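Local coordinates for protein decapping nuclease RAI1 (Scheffersomyces stipitis, PDB 5BTO) that removes the NAD cap from the 5' end of NAD-capped RNAs, and also binds and stimulates the exoribonuclease RAT1, at residues 111-116 and 143-148; 131-136 and 359-364. One frame throughout, in Å; residues are numbered along the deposited sequence.

Interaction 1 of 2, residues 111-116 and 143-148; sequences IITYRG and LFINSD
Two parallel strands at the middle of the large mixed sheet of the RAI1-like nuclease domain (DXO/Dom3Z family) meet here, Ile111 and Ile112 pairing with Leu143 and Phe144; the first strand ends at Tyr114, which with Arg115 and Gly116 of the following helix binds substrate. Ile112 serves both main-chain bonds: its N donates to Leu143 O at 2.8 Å, and its O accepts from Ile145 N at 3.1 Å. Beyond this ladder, Thr113 has its hydroxyl swung opposite the backbone N (chi1 -169°), which carries OG1 to Ile145 O at 2.8 Å, approaching from above the carbonyl plane. On the face of Ile111 and Leu143, Ile111 CG2 packs on Ile145 CD1 at 3.8 Å. On the other, Ile112 and Phe144 run side by side, and CD1 of Ile112 reaches CE2 of the ring at 3.5 Å. A valine in place of Thr113 would probably leave Ile145 O without its hydroxyl donor and weaken the join beyond the last main-chain bond. Tyr114 OH is hydrogen-bonded to the backbone O of Asp86, and Asn146 ND2 to that of Ser85. Main-chain bonds and apolar packing thus hold the pair, and the buried Thr113 hydroxyl adds one more bond.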
loop_
_atom_site.group_PDB
_atom_site.type_symbol
_atom_site.label_atom_id
_atom_site.label_comp_id
_atom_site.label_asym_id
_atom_site.label_seq_id
_atom_site.Cartn_x
_atom_site.Cartn_y
_atom_site.Cartn_z
ATOM N N ILE A 111 8.502 11.475 17.755
ATOM C CA ILE A 111 7.054 11.433 17.932
ATOM C C ILE A 111 6.693 11.317 19.413
ATOM O O ILE A 111 7.327 10.572 20.148
ATOM C CB ILE A 111 6.435 10.223 17.183
ATOM C CG1 ILE A 111 6.661 10.329 15.671
ATOM C CG2 ILE A 111 4.935 10.100 17.485
ATOM C CD1 ILE A 111 6.355 9.019 14.945
ATOM N N ILE A 112 5.672 12.058 19.832
ATOM C CA ILE A 112 5.198 12.034 21.219
ATOM C C ILE A 112 3.708 11.699 21.189
ATOM O O ILE A 112 2.930 12.412 20.565
ATOM C CB ILE A 112 5.422 13.408 21.894
ATOM C CG1 ILE A 112 6.922 13.661 22.078
ATOM C CG2 ILE A 112 4.663 13.505 23.239
ATOM C CD1 ILE A 112 7.288 15.120 22.352
ATOM N N THR A 113 3.302 10.606 21.841
ATOM C CA THR A 113 1.918 10.179 21.734
ATOM C C THR A 113 1.549 9.186 22.822
ATOM O O THR A 113 2.333 8.951 23.748
ATOM C CB THR A 113 1.653 9.566 20.333
ATOM O OG1 THR A 113 0.245 9.381 20.123
ATOM C CG2 THR A 113 2.387 8.245 20.173
ATOM N N TYR A 114 0.348 8.628 22.718
ATOM C CA TYR A 114 -0.138 7.627 23.668
ATOM C C TYR A 114 -0.096 6.216 23.077
ATOM O O TYR A 114 -0.388 5.997 21.898
ATOM C CB TYR A 114 -1.575 7.945 24.099
ATOM C CG TYR A 114 -1.689 8.931 25.237
ATOM C CD1 TYR A 114 -1.550 8.517 26.557
ATOM C CD2 TYR A 114 -1.954 10.269 25.001
ATOM C CE1 TYR A 114 -1.645 9.414 27.599
ATOM C CE2 TYR A 114 -2.054 11.178 26.047
ATOM C CZ TYR A 114 -1.904 10.742 27.344
ATOM O OH TYR A 114 -1.999 11.634 28.395
ATOM N N ARG A 115 0.209 5.242 23.931
ATOM C CA ARG A 115 0.287 3.847 23.527
ATOM C C ARG A 115 -0.982 3.354 22.865
ATOM O O ARG A 115 -0.919 2.605 21.901
ATOM C CB ARG A 115 0.569 2.952 24.745
ATOM C CG ARG A 115 0.227 1.476 24.510
ATOM C CD ARG A 115 0.108 0.664 25.795
ATOM N NE ARG A 115 -1.107 0.934 26.560
ATOM C CZ ARG A 115 -1.172 0.873 27.887
ATOM N NH1 ARG A 115 -0.089 0.562 28.590
ATOM N NH2 ARG A 115 -2.313 1.128 28.513
ATOM N N GLY A 116 -2.133 3.756 23.401
ATOM C CA GLY A 116 -3.404 3.260 22.900
ATOM C C GLY A 116 -3.623 3.658 21.449
ATOM O O GLY A 116 -4.221 2.913 20.677
ATOM N N LEU A 143 6.760 15.404 16.144
ATOM C CA LEU A 143 5.342 15.201 15.855
ATOM C C LEU A 143 4.571 14.845 17.119
ATOM O O LEU A 143 4.970 13.959 17.864
ATOM C CB LEU A 143 5.131 14.095 14.816
ATOM C CG LEU A 143 5.716 14.306 13.423
ATOM C CD1 LEU A 143 5.197 13.209 12.474
ATOM C CD2 LEU A 143 5.370 15.708 12.894
ATOM N N PHE A 144 3.469 15.546 17.350
ATOM C CA PHE A 144 2.586 15.265 18.477
ATOM C C PHE A 144 1.305 14.653 17.935
ATOM O O PHE A 144 0.705 15.193 16.999
ATOM C CB PHE A 144 2.298 16.556 19.259
ATOM C CG PHE A 144 3.524 17.169 19.877
ATOM C CD1 PHE A 144 4.426 17.886 19.101
ATOM C CD2 PHE A 144 3.775 17.028 21.230
ATOM C CE1 PHE A 144 5.563 18.448 19.660
ATOM C CE2 PHE A 144 4.909 17.587 21.801
ATOM C CZ PHE A 144 5.807 18.291 21.018
ATOM N N ILE A 145 0.909 13.505 18.483
ATOM C CA ILE A 145 -0.239 12.765 17.947
ATOM C C ILE A 145 -1.248 12.472 19.045
ATOM O O ILE A 145 -0.889 11.898 20.083
ATOM C CB ILE A 145 0.211 11.430 17.316
ATOM C CG1 ILE A 145 1.265 11.693 16.226
ATOM C CG2 ILE A 145 -0.997 10.654 16.744
ATOM C CD1 ILE A 145 1.760 10.446 15.513
ATOM N N ASN A 146 -2.501 12.872 18.834
ATOM C CA ASN A 146 -3.575 12.514 19.761
ATOM C C ASN A 146 -4.851 12.189 19.015
ATOM O O ASN A 146 -4.986 12.506 17.836
ATOM C CB ASN A 146 -3.867 13.629 20.776
ATOM C CG ASN A 146 -4.648 13.114 21.996
ATOM O OD1 ASN A 146 -4.707 11.906 22.247
ATOM N ND2 ASN A 146 -5.248 14.020 22.746
ATOM N N SER A 147 -5.794 11.562 19.704
ATOM C CA SER A 147 -7.138 11.425 19.162
ATOM C C SER A 147 -7.804 12.796 19.127
ATOM O O SER A 147 -7.374 13.734 19.809
ATOM C CB SER A 147 -7.966 10.480 20.031
ATOM O OG SER A 147 -7.907 10.867 21.397
ATOM N N ASP A 148 -8.861 12.914 18.332
ATOM C CA ASP A 148 -9.592 14.167 18.250
ATOM C C ASP A 148 -10.770 14.183 19.222
ATOM O O ASP A 148 -11.638 13.310 19.181
ATOM C CB ASP A 148 -10.074 14.402 16.824
ATOM C CG ASP A 148 -10.732 15.756 16.652
ATOM O OD1 ASP A 148 -10.010 16.770 16.559
ATOM O OD2 ASP A 148 -11.974 15.806 16.600
#

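Interaction 2 of 2, residues 131-136 and 359-364; sequences PVDLNV and AYRVSF
Arg361 takes hold of Asn135 side-on, with NE and NH2 both donating to the single acceptor OD1, each at 2.9 Å. The oxygen lies in the guanidinium plane, while the amide and guanidinium planes are turned 36° apart. The bend at chi2 (68°) brings CD to 3.4 Å from Leu134 O, and the further bend at chi3 (49°) turns NE and the guanidinium toward Asn135. On the same face, Ser363 OG donates to Asp133 OD1 at 2.9 Å, meeting the carboxylate from above its plane. One water bridges Asp133 OD1 to Arg361 NH1, joining the two polar pairs; another donates to both Asp133 OD2 and Phe364 O. The opposite face is mostly apolar: Val136 CG2 crosses to Val362 CG2 at 3.7 Å, and the CB atoms of Val132 and Phe364 stand 4.0 Å apart.

The backbone ladder puts these pairs on their faces. Val132, Leu134 and Val136 form hydrogen-bonded antiparallel pairs with Phe364, Val362 and Tyr360, as in Leu134 N to Val362 O at 2.8 Å, whereas Asp133 and Asn135 sit in non-hydrogen-bonded pairs with Ser363 and Arg361. Farther out, Arg155 forms a salt bridge with Asp133 OD2, and Asp148 OD1 accepts from Asn135 ND2, so both ends of that amide are engaged. Helix 149-166 lies against the polar face through Ile151, which touches Asp133 and Arg361, and helix 378-388 packs Leu384 on Asn135. Within the sheet, strand 359-365 continues the ladder to strand 370-375, and strand 132-139 to strand 142-147.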
loop_
_atom_site.group_PDB
_atom_site.type_symbol
_atom_site.label_atom_id
_atom_site.label_comp_id
_atom_site.label_asym_id
_atom_site.label_seq_id
_atom_site.Cartn_x
_atom_site.Cartn_y
_atom_site.Cartn_z
ATOM N N PRO A 131 -12.853 2.294 12.987
ATOM C CA PRO A 131 -12.297 3.558 12.490
ATOM C C PRO A 131 -11.122 4.045 13.326
ATOM O O PRO A 131 -11.014 3.717 14.511
ATOM C CB PRO A 131 -13.468 4.536 12.631
ATOM C CG PRO A 131 -14.317 3.948 13.724
ATOM C CD PRO A 131 -14.204 2.459 13.549
ATOM N N VAL A 132 -10.234 4.806 12.695
ATOM C CA VAL A 132 -9.140 5.473 13.391
ATOM C C VAL A 132 -9.106 6.923 12.942
ATOM O O VAL A 132 -9.177 7.215 11.745
ATOM C CB VAL A 132 -7.774 4.825 13.087
ATOM C CG1 VAL A 132 -6.649 5.568 13.813
ATOM C CG2 VAL A 132 -7.772 3.359 13.488
ATOM N N ASP A 133 -9.019 7.842 13.895
ATOM C CA ASP A 133 -8.849 9.255 13.562
ATOM C C ASP A 133 -7.857 9.901 14.519
ATOM O O ASP A 133 -8.086 9.940 15.729
ATOM C CB ASP A 133 -10.187 9.994 13.586
ATOM C CG ASP A 133 -11.072 9.617 12.416
ATOM O OD1 ASP A 133 -10.870 10.166 11.306
ATOM O OD2 ASP A 133 -11.967 8.770 12.600
ATOM N N LEU A 134 -6.746 10.384 13.974
ATOM C CA LEU A 134 -5.705 10.989 14.792
ATOM C C LEU A 134 -5.337 12.366 14.288
ATOM O O LEU A 134 -5.284 12.601 13.081
ATOM C CB LEU A 134 -4.456 10.117 14.792
ATOM C CG LEU A 134 -4.621 8.643 15.174
ATOM C CD1 LEU A 134 -3.338 7.888 14.874
ATOM C CD2 LEU A 134 -5.005 8.520 16.653
ATOM N N ASN A 135 -5.090 13.283 15.217
ATOM C CA ASN A 135 -4.557 14.597 14.869
ATOM C C ASN A 135 -3.046 14.552 15.022
ATOM O O ASN A 135 -2.537 13.974 15.984
ATOM C CB ASN A 135 -5.130 15.680 15.777
ATOM C CG ASN A 135 -6.603 15.915 15.550
ATOM O OD1 ASN A 135 -7.105 15.742 14.440
ATOM N ND2 ASN A 135 -7.308 16.318 16.599
ATOM N N VAL A 136 -2.330 15.142 14.072
ATOM C CA VAL A 136 -0.880 15.138 14.104
ATOM C C VAL A 136 -0.378 16.529 13.803
ATOM O O VAL A 136 -0.855 17.182 12.880
ATOM C CB VAL A 136 -0.285 14.185 13.050
ATOM C CG1 VAL A 136 1.226 14.137 13.181
ATOM C CG2 VAL A 136 -0.897 12.797 13.165
ATOM N N ALA A 359 -1.446 21.518 10.429
ATOM C CA ALA A 359 -1.789 20.342 11.227
ATOM C C ALA A 359 -2.403 19.309 10.292
ATOM O O ALA A 359 -2.904 19.662 9.217
ATOM C CB ALA A 359 -2.768 20.707 12.314
ATOM N N TYR A 360 -2.380 18.045 10.705
ATOM C CA TYR A 360 -2.823 16.949 9.845
ATOM C C TYR A 360 -3.810 16.005 10.546
ATOM O O TYR A 360 -3.834 15.896 11.781
ATOM C CB TYR A 360 -1.607 16.156 9.323
ATOM C CG TYR A 360 -0.738 16.957 8.380
ATOM C CD1 TYR A 360 0.245 17.827 8.856
ATOM C CD2 TYR A 360 -0.917 16.864 7.003
ATOM C CE1 TYR A 360 1.023 18.590 7.966
ATOM C CE2 TYR A 360 -0.148 17.606 6.128
ATOM C CZ TYR A 360 0.825 18.459 6.609
ATOM O OH TYR A 360 1.566 19.197 5.700
ATOM N N ARG A 361 -4.641 15.350 9.737
ATOM C CA ARG A 361 -5.563 14.319 10.197
ATOM C C ARG A 361 -5.191 12.999 9.538
ATOM O O ARG A 361 -5.155 12.895 8.309
ATOM C CB ARG A 361 -7.007 14.698 9.846
ATOM C CG ARG A 361 -8.035 13.571 9.971
ATOM C CD ARG A 361 -8.251 13.143 11.436
ATOM N NE ARG A 361 -8.473 14.290 12.319
ATOM C CZ ARG A 361 -9.558 15.060 12.306
ATOM N NH1 ARG A 361 -10.541 14.826 11.445
ATOM N NH2 ARG A 361 -9.658 16.082 13.147
ATOM N N VAL A 362 -4.886 12.000 10.362
ATOM C CA VAL A 362 -4.658 10.640 9.887
ATOM C C VAL A 362 -5.949 9.878 10.128
ATOM O O VAL A 362 -6.470 9.874 11.243
ATOM C CB VAL A 362 -3.500 9.952 10.654
ATOM C CG1 VAL A 362 -3.358 8.489 10.226
ATOM C CG2 VAL A 362 -2.199 10.699 10.439
ATOM N N SER A 363 -6.485 9.249 9.085
ATOM C CA SER A 363 -7.781 8.600 9.218
ATOM C C SER A 363 -7.819 7.256 8.515
ATOM O O SER A 363 -7.361 7.114 7.376
ATOM C CB SER A 363 -8.887 9.504 8.648
ATOM O OG SER A 363 -10.161 8.899 8.787
ATOM N N PHE A 364 -8.371 6.266 9.200
ATOM C CA PHE A 364 -8.760 5.035 8.536
ATOM C C PHE A 364 -10.273 4.953 8.501
ATOM O O PHE A 364 -10.934 5.020 9.541
ATOM C CB PHE A 364 -8.186 3.794 9.228
ATOM C CG PHE A 364 -8.732 2.505 8.667
ATOM C CD1 PHE A 364 -8.351 2.073 7.412
ATOM C CD2 PHE A 364 -9.628 1.734 9.393
ATOM C CE1 PHE A 364 -8.864 0.894 6.879
ATOM C CE2 PHE A 364 -10.134 0.558 8.875
ATOM C CZ PHE A 364 -9.753 0.130 7.619
HETATM O O HOH W 1 -12.425 7.265 10.296
HETATM O O HOH W 2 -11.261 12.387 9.859
#

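How the interactions relate
Four neighbouring strands of one sheet hold the two contacts: 111-114, 142-147, 132-139 and 359-365 lie in that order, so interaction 1 and interaction 2 are separated by a single strand interface. That interface joins them directly, through a probable hydrogen bond from Asn135 N to Asn146 O and packing of Ile145 on Val136. Both are buried contacts, but interaction 1 lies nearer the centre of the chain, is parallel, and has mainly hydrophobic side chains with one threonine bond. Interaction 2 is antiparallel and farther out; one of its faces carries charged and polar groups, some partly exposed, linked by bound water. Interaction 1 also holds substrate-binding residues, whereas interaction 2 extends the sheet beyond strand 142-147, farther from them.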